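Local structure of Uly1 (Catenovulum maritimum, 7DRQ) at residues K244-L249 / I275-R280; Y295-D300 / Q306-K311. The protein probably cleaves ulvan, an algal polysaccharide, by a lyase mechanism, as a calcium-binding member of polysaccharide lyase family 24. All coordinates share one frame; numbering follows the deposited sequence.

Contact 1 is small and wholly buried, with 139 Å² of surface hidden between its segments; contact 2 hides 587 Å² and runs from a buried face to a solvent-facing one. They share a sheet, because strand 272-280 of contact 1 lies beside strand 290-298 of contact 2, and I275 N is 2.9 Å from A296 O, a probable hydrogen bond. Chemistry follows place: contact 1 brings a neighbouring sheet against this one through hydrocarbon and ring surfaces, while contact 2 pairs strands within the sheet through backbone hydrogen bonds, with a charged pair and waters added at its margins. W307 joins the two, its ring edge-to-face with F246 and touching I275.

Contact 1. Residues K244-L249 / I275-R280; sequences KSFNVL and IGFQRR
F246, the first residue beyond strand 239-245, meets I275 and F277 of strand 272-280, and all the surface that its segment buries here belongs to it. The family is assigned to the beta-propeller clan, and the contact has the form of blade-to-blade packing: strand 239-245 is an outermost strand of one four-stranded antiparallel sheet, and strand 272-280 belongs to the next sheet along the chain. The closest CA atoms, those of F246 and I275, are 9.0 Å apart, so side chains alone span the gap. With CG anti to the backbone N (chi1 168°), the F246 ring extends toward the second strand and presents one face to I275. Both branches of the isoleucine, CG2 and CD1, lie on that face. Its CG2 sits 4.0 Å from the ring centroid and 28° off the normal, which meets the geometry of a CH-pi contact, while CD1 rests 3.9 Å above the plane, displaced toward the rim near CG and CD2. The backbone of F246 is hydrogen-bonded to V228 and L319, which holds the backbone from which the ring projects. N247 follows; its buried amide does not reach strand 272-280 but is held by strand 225-234, OD1 accepting from V228 N and ND2 donating to G226 O. The other aromatic, F277, is packed against F294 as well. Its ring centroid lies 5.8 Å from that of F246 with the planes at 71°, an oblique meeting in which the closest atoms are F246 CE2 and F277 CE1, 3.7 Å apart.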
ATOM      1  N   LYS A 244     -16.692   4.166   4.749  1.00 15.66           N
ATOM      2  CA  LYS A 244     -16.882   4.633   6.113  1.00 13.18           C
ATOM      3  C   LYS A 244     -15.608   5.323   6.580  1.00 14.33           C
ATOM      4  O   LYS A 244     -14.506   4.822   6.353  1.00 10.77           O
ATOM      5  CB  LYS A 244     -17.229   3.454   7.035  1.00 13.57           C
ATOM      6  CG  LYS A 244     -17.375   3.824   8.507  1.00 14.33           C
ATOM      7  CD  LYS A 244     -17.943   2.677   9.323  1.00 16.82           C
ATOM      8  CE  LYS A 244     -19.422   2.482   9.030  1.00 17.89           C
ATOM      9  NZ  LYS A 244     -20.209   3.705   9.362  1.00 21.20           N
ATOM     10  N   SER A 245     -15.748   6.475   7.236  1.00 13.84           N
ATOM     11  CA  SER A 245     -14.588   7.251   7.657  1.00 12.11           C
ATOM     12  C   SER A 245     -14.013   6.727   8.966  1.00 12.07           C
ATOM     13  O   SER A 245     -14.721   6.643   9.979  1.00 14.29           O
ATOM     14  CB  SER A 245     -14.985   8.719   7.842  1.00 14.42           C
ATOM     15  OG  SER A 245     -15.470   9.243   6.633  1.00 13.56           O
ATOM     16  N   PHE A 246     -12.721   6.399   8.962  1.00 10.21           N
ATOM     17  CA  PHE A 246     -12.048   6.154  10.231  1.00  9.18           C
ATOM     18  C   PHE A 246     -11.878   7.452  11.015  1.00 12.09           C
ATOM     19  O   PHE A 246     -12.060   7.475  12.240  1.00 11.38           O
ATOM     20  CB  PHE A 246     -10.675   5.506  10.026  1.00 12.44           C
ATOM     21  CG  PHE A 246      -9.857   5.516  11.284  1.00 11.74           C
ATOM     22  CD1 PHE A 246     -10.124   4.605  12.289  1.00 13.32           C
ATOM     23  CD2 PHE A 246      -8.907   6.499  11.510  1.00 10.03           C
ATOM     24  CE1 PHE A 246      -9.428   4.641  13.479  1.00 10.38           C
ATOM     25  CE2 PHE A 246      -8.204   6.542  12.708  1.00 12.56           C
ATOM     26  CZ  PHE A 246      -8.467   5.609  13.688  1.00  9.73           C
ATOM     27  N   ASN A 247     -11.494   8.527  10.331  1.00  9.63           N
ATOM     28  CA  ASN A 247     -11.371   9.854  10.916  1.00  9.32           C
ATOM     29  C   ASN A 247     -12.085  10.850  10.014  1.00 12.59           C
ATOM     30  O   ASN A 247     -12.355  10.584   8.838  1.00 13.86           O
ATOM     31  CB  ASN A 247      -9.888  10.248  11.143  1.00 12.76           C
ATOM     32  CG  ASN A 247      -9.110  10.435   9.843  1.00 11.72           C
ATOM     33  OD1 ASN A 247      -8.989   9.514   9.035  1.00 11.48           O
ATOM     34  ND2 ASN A 247      -8.577  11.632   9.644  1.00 11.30           N
ATOM     35  N   VAL A 248     -12.422  12.011  10.581  1.00 13.19           N
ATOM     36  CA  VAL A 248     -13.213  12.990   9.846  1.00 13.48           C
ATOM     37  C   VAL A 248     -12.337  13.767   8.869  1.00 12.41           C
ATOM     38  O   VAL A 248     -11.110  13.827   8.982  1.00 13.55           O
ATOM     39  CB  VAL A 248     -13.929  13.952  10.810  1.00 14.62           C
ATOM     40  CG1 VAL A 248     -14.739  13.180  11.848  1.00 13.96           C
ATOM     41  CG2 VAL A 248     -12.899  14.870  11.488  1.00 13.35           C
ATOM     42  N   LEU A 249     -12.994  14.390   7.899  1.00 13.96           N
ATOM     43  CA  LEU A 249     -12.414  15.538   7.224  1.00 14.32           C
ATOM     44  C   LEU A 249     -12.899  16.802   7.918  1.00 12.07           C
ATOM     45  O   LEU A 249     -13.919  16.802   8.618  1.00 15.94           O
ATOM     46  CB  LEU A 249     -12.786  15.568   5.742  1.00 15.42           C
ATOM     47  CG  LEU A 249     -12.211  14.454   4.861  1.00 14.59           C
ATOM     48  CD1 LEU A 249     -12.899  14.424   3.516  1.00 13.38           C
ATOM     49  CD2 LEU A 249     -10.697  14.612   4.689  1.00 12.40           C
ATOM     50  N   ILE A 275      -5.632  -0.110  12.787  1.00  9.24           N
ATOM     51  CA  ILE A 275      -4.925   0.921  12.035  1.00 12.60           C
ATOM     52  C   ILE A 275      -3.760   1.447  12.866  1.00 11.08           C
ATOM     53  O   ILE A 275      -3.849   1.557  14.094  1.00 10.98           O
ATOM     54  CB  ILE A 275      -5.883   2.067  11.633  1.00 12.55           C
ATOM     55  CG1 ILE A 275      -5.236   2.988  10.589  1.00 11.15           C
ATOM     56  CG2 ILE A 275      -6.342   2.826  12.878  1.00 12.98           C
ATOM     57  CD1 ILE A 275      -6.198   4.054  10.024  1.00 14.46           C
ATOM     58  N   GLY A 276      -2.653   1.730  12.197  1.00 11.68           N
ATOM     59  CA  GLY A 276      -1.568   2.490  12.795  1.00 10.57           C
ATOM     60  C   GLY A 276      -1.244   3.638  11.869  1.00  8.73           C
ATOM     61  O   GLY A 276      -1.324   3.500  10.649  1.00 10.17           O
ATOM     62  N   PHE A 277      -0.919   4.790  12.452  1.00  9.84           N
ATOM     63  CA  PHE A 277      -0.702   5.940  11.584  1.00 12.02           C
ATOM     64  C   PHE A 277       0.097   7.011  12.309  1.00 11.49           C
ATOM     65  O   PHE A 277       0.265   6.980  13.531  1.00 10.40           O
ATOM     66  CB  PHE A 277      -2.039   6.518  11.068  1.00  9.32           C
ATOM     67  CG  PHE A 277      -2.938   7.066  12.141  1.00 11.25           C
ATOM     68  CD1 PHE A 277      -3.860   6.244  12.776  1.00 11.00           C
ATOM     69  CD2 PHE A 277      -2.898   8.420  12.485  1.00 11.23           C
ATOM     70  CE1 PHE A 277      -4.707   6.745  13.757  1.00 11.30           C
ATOM     71  CE2 PHE A 277      -3.753   8.936  13.470  1.00 13.30           C
ATOM     72  CZ  PHE A 277      -4.660   8.097  14.098  1.00 11.80           C
ATOM     73  N   GLN A 278       0.613   7.947  11.516  1.00 10.71           N
ATOM     74  CA  GLN A 278       1.143   9.210  12.003  1.00  8.23           C
ATOM     75  C   GLN A 278       0.316  10.346  11.411  1.00 10.68           C
ATOM     76  O   GLN A 278      -0.442  10.161  10.460  1.00 12.31           O
ATOM     77  CB  GLN A 278       2.640   9.353  11.652  1.00 10.89           C
ATOM     78  CG  GLN A 278       3.428   8.134  12.140  1.00  8.80           C
ATOM     79  CD  GLN A 278       4.938   8.296  12.049  1.00 10.38           C
ATOM     80  OE1 GLN A 278       5.536   8.108  10.985  1.00 10.39           O
ATOM     81  NE2 GLN A 278       5.562   8.638  13.170  1.00 10.04           N
ATOM     82  N   ARG A 279       0.457  11.530  11.988  1.00  9.57           N
ATOM     83  CA  ARG A 279      -0.412  12.654  11.674  1.00 10.92           C
ATOM     84  C   ARG A 279       0.413  13.761  11.025  1.00 12.49           C
ATOM     85  O   ARG A 279       1.564  13.981  11.401  1.00 12.89           O
ATOM     86  CB  ARG A 279      -1.102  13.167  12.950  1.00 12.11           C
ATOM     87  CG  ARG A 279      -1.653  14.592  12.837  1.00 10.98           C
ATOM     88  CD  ARG A 279      -2.311  15.060  14.146  1.00 11.78           C
ATOM     89  NE  ARG A 279      -1.340  15.175  15.231  1.00 13.68           N
ATOM     90  CZ  ARG A 279      -1.667  15.216  16.525  1.00 15.94           C
ATOM     91  NH1 ARG A 279      -2.942  15.175  16.876  1.00 11.95           N
ATOM     92  NH2 ARG A 279      -0.721  15.348  17.454  1.00 10.97           N
ATOM     93  N   ARG A 280      -0.149  14.442  10.026  1.00 11.77           N
ATOM     94  CA  ARG A 280       0.458  15.666   9.527  1.00 10.91           C
ATOM     95  C   ARG A 280      -0.479  16.807   9.878  1.00 11.94           C
ATOM     96  O   ARG A 280      -1.611  16.855   9.389  1.00 11.12           O
ATOM     97  CB  ARG A 280       0.725  15.644   8.019  1.00 14.01           C
ATOM     98  CG  ARG A 280       1.475  16.912   7.561  1.00 10.33           C
ATOM     99  CD  ARG A 280       1.821  16.903   6.064  1.00 13.45           C
ATOM    100  NE  ARG A 280       2.693  15.791   5.689  1.00 13.08           N
ATOM    101  CZ  ARG A 280       3.175  15.597   4.465  1.00 16.17           C
ATOM    102  NH1 ARG A 280       2.906  16.462   3.497  1.00 14.06           N
ATOM    103  NH2 ARG A 280       3.943  14.539   4.208  1.00 15.49           N
TER

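Contact 2. Residues Y295-D300 / Q306-K311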
ATOM      1  N   TYR A 295      -2.427   4.444  17.064  1.00  9.40           N
ATOM      2  CA  TYR A 295      -2.874   3.076  16.830  1.00 11.32           C
ATOM      3  C   TYR A 295      -4.257   2.899  17.434  1.00 10.17           C
ATOM      4  O   TYR A 295      -4.534   3.410  18.525  1.00 10.36           O
ATOM      5  CB  TYR A 295      -1.894   2.067  17.445  1.00 11.37           C
ATOM      6  CG  TYR A 295      -2.422   0.657  17.663  1.00 11.16           C
ATOM      7  CD1 TYR A 295      -2.492  -0.249  16.611  1.00  9.69           C
ATOM      8  CD2 TYR A 295      -2.768   0.216  18.935  1.00  9.38           C
ATOM      9  CE1 TYR A 295      -2.930  -1.552  16.812  1.00 10.56           C
ATOM     10  CE2 TYR A 295      -3.232  -1.073  19.150  1.00 10.40           C
ATOM     11  CZ  TYR A 295      -3.310  -1.952  18.084  1.00 13.97           C
ATOM     12  OH  TYR A 295      -3.734  -3.238  18.299  1.00 11.72           O
ATOM     13  N   ALA A 296      -5.117   2.176  16.726  1.00 11.14           N
ATOM     14  CA  ALA A 296      -6.418   1.814  17.265  1.00 11.18           C
ATOM     15  C   ALA A 296      -6.835   0.490  16.646  1.00 11.73           C
ATOM     16  O   ALA A 296      -6.350   0.112  15.578  1.00 11.17           O
ATOM     17  CB  ALA A 296      -7.472   2.895  16.990  1.00  9.59           C
ATOM     18  N   TYR A 297      -7.757  -0.206  17.313  1.00  9.38           N
ATOM     19  CA  TYR A 297      -8.244  -1.472  16.782  1.00  8.69           C
ATOM     20  C   TYR A 297      -9.739  -1.570  17.041  1.00  9.21           C
ATOM     21  O   TYR A 297     -10.277  -0.918  17.938  1.00 11.18           O
ATOM     22  CB  TYR A 297      -7.504  -2.677  17.391  1.00 10.38           C
ATOM     23  CG  TYR A 297      -7.753  -2.858  18.874  1.00 10.40           C
ATOM     24  CD1 TYR A 297      -8.821  -3.623  19.333  1.00 10.57           C
ATOM     25  CD2 TYR A 297      -6.922  -2.263  19.809  1.00 11.26           C
ATOM     26  CE1 TYR A 297      -9.054  -3.785  20.681  1.00 12.74           C
ATOM     27  CE2 TYR A 297      -7.155  -2.416  21.171  1.00 14.01           C
ATOM     28  CZ  TYR A 297      -8.216  -3.179  21.595  1.00 12.61           C
ATOM     29  OH  TYR A 297      -8.446  -3.336  22.943  1.00 12.33           O
ATOM     30  N   SER A 298     -10.405  -2.391  16.238  1.00 11.66           N
ATOM     31  CA  SER A 298     -11.843  -2.591  16.349  1.00 11.05           C
ATOM     32  C   SER A 298     -12.131  -3.997  16.857  1.00 11.56           C
ATOM     33  O   SER A 298     -11.543  -4.971  16.375  1.00 10.25           O
ATOM     34  CB  SER A 298     -12.529  -2.373  15.000  1.00 14.49           C
ATOM     35  OG  SER A 298     -13.893  -2.775  15.080  1.00 13.23           O
ATOM     36  N   ASP A 299     -13.029  -4.101  17.833  1.00 11.52           N
ATOM     37  CA  ASP A 299     -13.500  -5.393  18.308  1.00 15.04           C
ATOM     38  C   ASP A 299     -14.704  -5.885  17.515  1.00 16.21           C
ATOM     39  O   ASP A 299     -15.221  -6.965  17.797  1.00 19.96           O
ATOM     40  CB  ASP A 299     -13.821  -5.313  19.811  1.00 14.59           C
ATOM     41  CG  ASP A 299     -12.562  -5.412  20.674  1.00 16.69           C
ATOM     42  OD1 ASP A 299     -11.593  -6.035  20.202  1.00 15.18           O
ATOM     43  OD2 ASP A 299     -12.523  -4.874  21.807  1.00 16.30           O
ATOM     44  N   ASP A 300     -15.126  -5.125  16.512  1.00 14.97           N
ATOM     45  CA  ASP A 300     -16.232  -5.477  15.635  1.00 13.92           C
ATOM     46  C   ASP A 300     -15.679  -6.221  14.424  1.00 14.11           C
ATOM     47  O   ASP A 300     -14.781  -5.694  13.744  1.00 12.80           O
ATOM     48  CB  ASP A 300     -16.946  -4.187  15.216  1.00 14.98           C
ATOM     49  CG  ASP A 300     -18.122  -4.392  14.274  1.00 18.10           C
ATOM     50  OD1 ASP A 300     -18.407  -5.511  13.799  1.00 16.72           O
ATOM     51  OD2 ASP A 300     -18.779  -3.368  13.995  1.00 19.34           O
ATOM     52  N   GLN A 306     -16.931  -0.279  17.896  1.00 11.32           N
ATOM     53  CA  GLN A 306     -16.087  -0.886  18.933  1.00 13.90           C
ATOM     54  C   GLN A 306     -14.605  -0.580  18.723  1.00 12.28           C
ATOM     55  O   GLN A 306     -13.745  -1.438  18.933  1.00 13.88           O
ATOM     56  CB  GLN A 306     -16.300  -2.400  18.990  1.00 15.13           C
ATOM     57  CG  GLN A 306     -17.725  -2.825  19.321  1.00 18.45           C
ATOM     58  CD  GLN A 306     -17.844  -4.330  19.371  1.00 21.34           C
ATOM     59  OE1 GLN A 306     -17.138  -4.991  20.141  1.00 23.68           O
ATOM     60  NE2 GLN A 306     -18.711  -4.888  18.536  1.00 24.18           N
ATOM     61  N   TRP A 307     -14.308   0.637  18.290  1.00 11.71           N
ATOM     62  CA  TRP A 307     -12.924   1.053  18.101  1.00 12.93           C
ATOM     63  C   TRP A 307     -12.316   1.497  19.421  1.00 13.18           C
ATOM     64  O   TRP A 307     -12.948   2.217  20.208  1.00 13.26           O
ATOM     65  CB  TRP A 307     -12.842   2.183  17.078  1.00 12.47           C
ATOM     66  CG  TRP A 307     -12.865   1.676  15.671  1.00 12.93           C
ATOM     67  CD1 TRP A 307     -13.961   1.493  14.884  1.00 14.93           C
ATOM     68  CD2 TRP A 307     -11.729   1.274  14.886  1.00 11.37           C
ATOM     69  NE1 TRP A 307     -13.585   1.009  13.650  1.00 12.67           N
ATOM     70  CE2 TRP A 307     -12.219   0.859  13.628  1.00 14.61           C
ATOM     71  CE3 TRP A 307     -10.351   1.225  15.127  1.00 10.41           C
ATOM     72  CZ2 TRP A 307     -11.380   0.405  12.610  1.00 10.48           C
ATOM     73  CZ3 TRP A 307      -9.506   0.773  14.103  1.00  8.92           C
ATOM     74  CH2 TRP A 307     -10.026   0.364  12.870  1.00 11.62           C
ATOM     75  N   LYS A 308     -11.071   1.076  19.654  1.00 14.63           N
ATOM     76  CA  LYS A 308     -10.400   1.268  20.929  1.00 12.12           C
ATOM     77  C   LYS A 308      -8.943   1.659  20.702  1.00 13.50           C
ATOM     78  O   LYS A 308      -8.355   1.350  19.669  1.00 11.57           O
ATOM     79  CB  LYS A 308     -10.462  -0.002  21.782  1.00 13.85           C
ATOM     80  CG  LYS A 308     -11.853  -0.639  21.791  1.00 22.03           C
ATOM     81  CD  LYS A 308     -12.148  -1.349  23.075  1.00 25.17           C
ATOM     82  CE  LYS A 308     -13.632  -1.698  23.171  1.00 23.34           C
ATOM     83  NZ  LYS A 308     -13.866  -3.148  22.992  1.00 23.74           N
ATOM     84  N   ASN A 309      -8.361   2.335  21.690  1.00 10.70           N
ATOM     85  CA  ASN A 309      -6.934   2.612  21.636  1.00 11.03           C
ATOM     86  C   ASN A 309      -6.174   1.449  22.274  1.00 11.08           C
ATOM     87  O   ASN A 309      -6.760   0.439  22.669  1.00 15.48           O
ATOM     88  CB  ASN A 309      -6.611   3.964  22.282  1.00  9.86           C
ATOM     89  CG  ASN A 309      -6.927   4.015  23.773  1.00 14.00           C
ATOM     90  OD1 ASN A 309      -7.039   2.991  24.444  1.00 12.74           O
ATOM     91  ND2 ASN A 309      -7.057   5.235  24.299  1.00 14.96           N
ATOM     92  N   TYR A 310      -4.845   1.573  22.371  1.00 10.35           N
ATOM     93  CA  TYR A 310      -4.066   0.412  22.788  1.00 12.08           C
ATOM     94  C   TYR A 310      -4.365   0.013  24.223  1.00 14.46           C
ATOM     95  O   TYR A 310      -4.179  -1.156  24.577  1.00 12.77           O
ATOM     96  CB  TYR A 310      -2.561   0.661  22.609  1.00 11.23           C
ATOM     97  CG  TYR A 310      -1.891   1.394  23.756  1.00 10.58           C
ATOM     98  CD1 TYR A 310      -1.901   2.784  23.826  1.00 12.66           C
ATOM     99  CD2 TYR A 310      -1.225   0.692  24.756  1.00 13.22           C
ATOM    100  CE1 TYR A 310      -1.282   3.457  24.878  1.00 15.94           C
ATOM    101  CE2 TYR A 310      -0.602   1.348  25.796  1.00 14.27           C
ATOM    102  CZ  TYR A 310      -0.630   2.723  25.857  1.00 19.79           C
ATOM    103  OH  TYR A 310       0.006   3.349  26.903  1.00 18.95           O
ATOM    104  N   LYS A 311      -4.853   0.942  25.040  1.00 12.81           N
ATOM    105  CA  LYS A 311      -5.244   0.627  26.408  1.00 14.08           C
ATOM    106  C   LYS A 311      -6.605  -0.056  26.494  1.00 15.20           C
ATOM    107  O   LYS A 311      -6.991  -0.500  27.583  1.00 17.14           O
ATOM    108  CB  LYS A 311      -5.281   1.906  27.252  1.00 16.08           C
ATOM    109  CG  LYS A 311      -3.940   2.596  27.437  1.00 19.89           C
ATOM    110  CD  LYS A 311      -4.186   4.009  27.968  1.00 23.42           C
ATOM    111  CE  LYS A 311      -2.908   4.763  28.257  1.00 34.28           C
ATOM    112  NZ  LYS A 311      -3.240   6.117  28.792  1.00 36.29           N
TER
HETATM  113  O   HOH W   1      -3.454   3.659  20.980  1.00 13.96           O
HETATM  114  O   HOH W   2      -6.375  -3.072  24.638  1.00 18.09           O
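Y297 and K308 face each other as an antiparallel hydrogen-bonded pair: Y297 N donates to K308 O at 2.9 Å, and K308 N to Y297 O at 2.7 Å. The adjoining non-hydrogen-bonded pair, S298 with W307, closes to 4.2 Å between CA atoms, and its buried face is the tightly packed part. There S298 CB stands over the centre of the indole, 3.7 Å from the centroid of its five-membered ring and 17° off the normal. A296 CB touches CE3 of the same indole, whose NE1 is bonded to G303 O. Strands 290-298 and 307-308 form a beta hairpin within what is probably one blade of the beta-propeller; at its turn D300 N bonds to S298 OG, an ST turn, and T305 O also partners that hydroxyl. D299 N donates to Q306 O at 3.0 Å, the donor lying above the carbonyl plane. The opposite face, with Y297 and K308, is partly exposed and more open. K308 CB lies over one face of the Y297 ring, offset toward the rim. Bends at chi2 and chi4 bring NZ to D299 OD2 in a salt bridge of doubtfully short modelled length; D299 OD1 also pairs with K272. At the Y310 end, where Y295 CD2 packs on Y310 CB, waters add to the contact: one lies between Y295 O and Y310 N, another between Y297 OH and Y310 O.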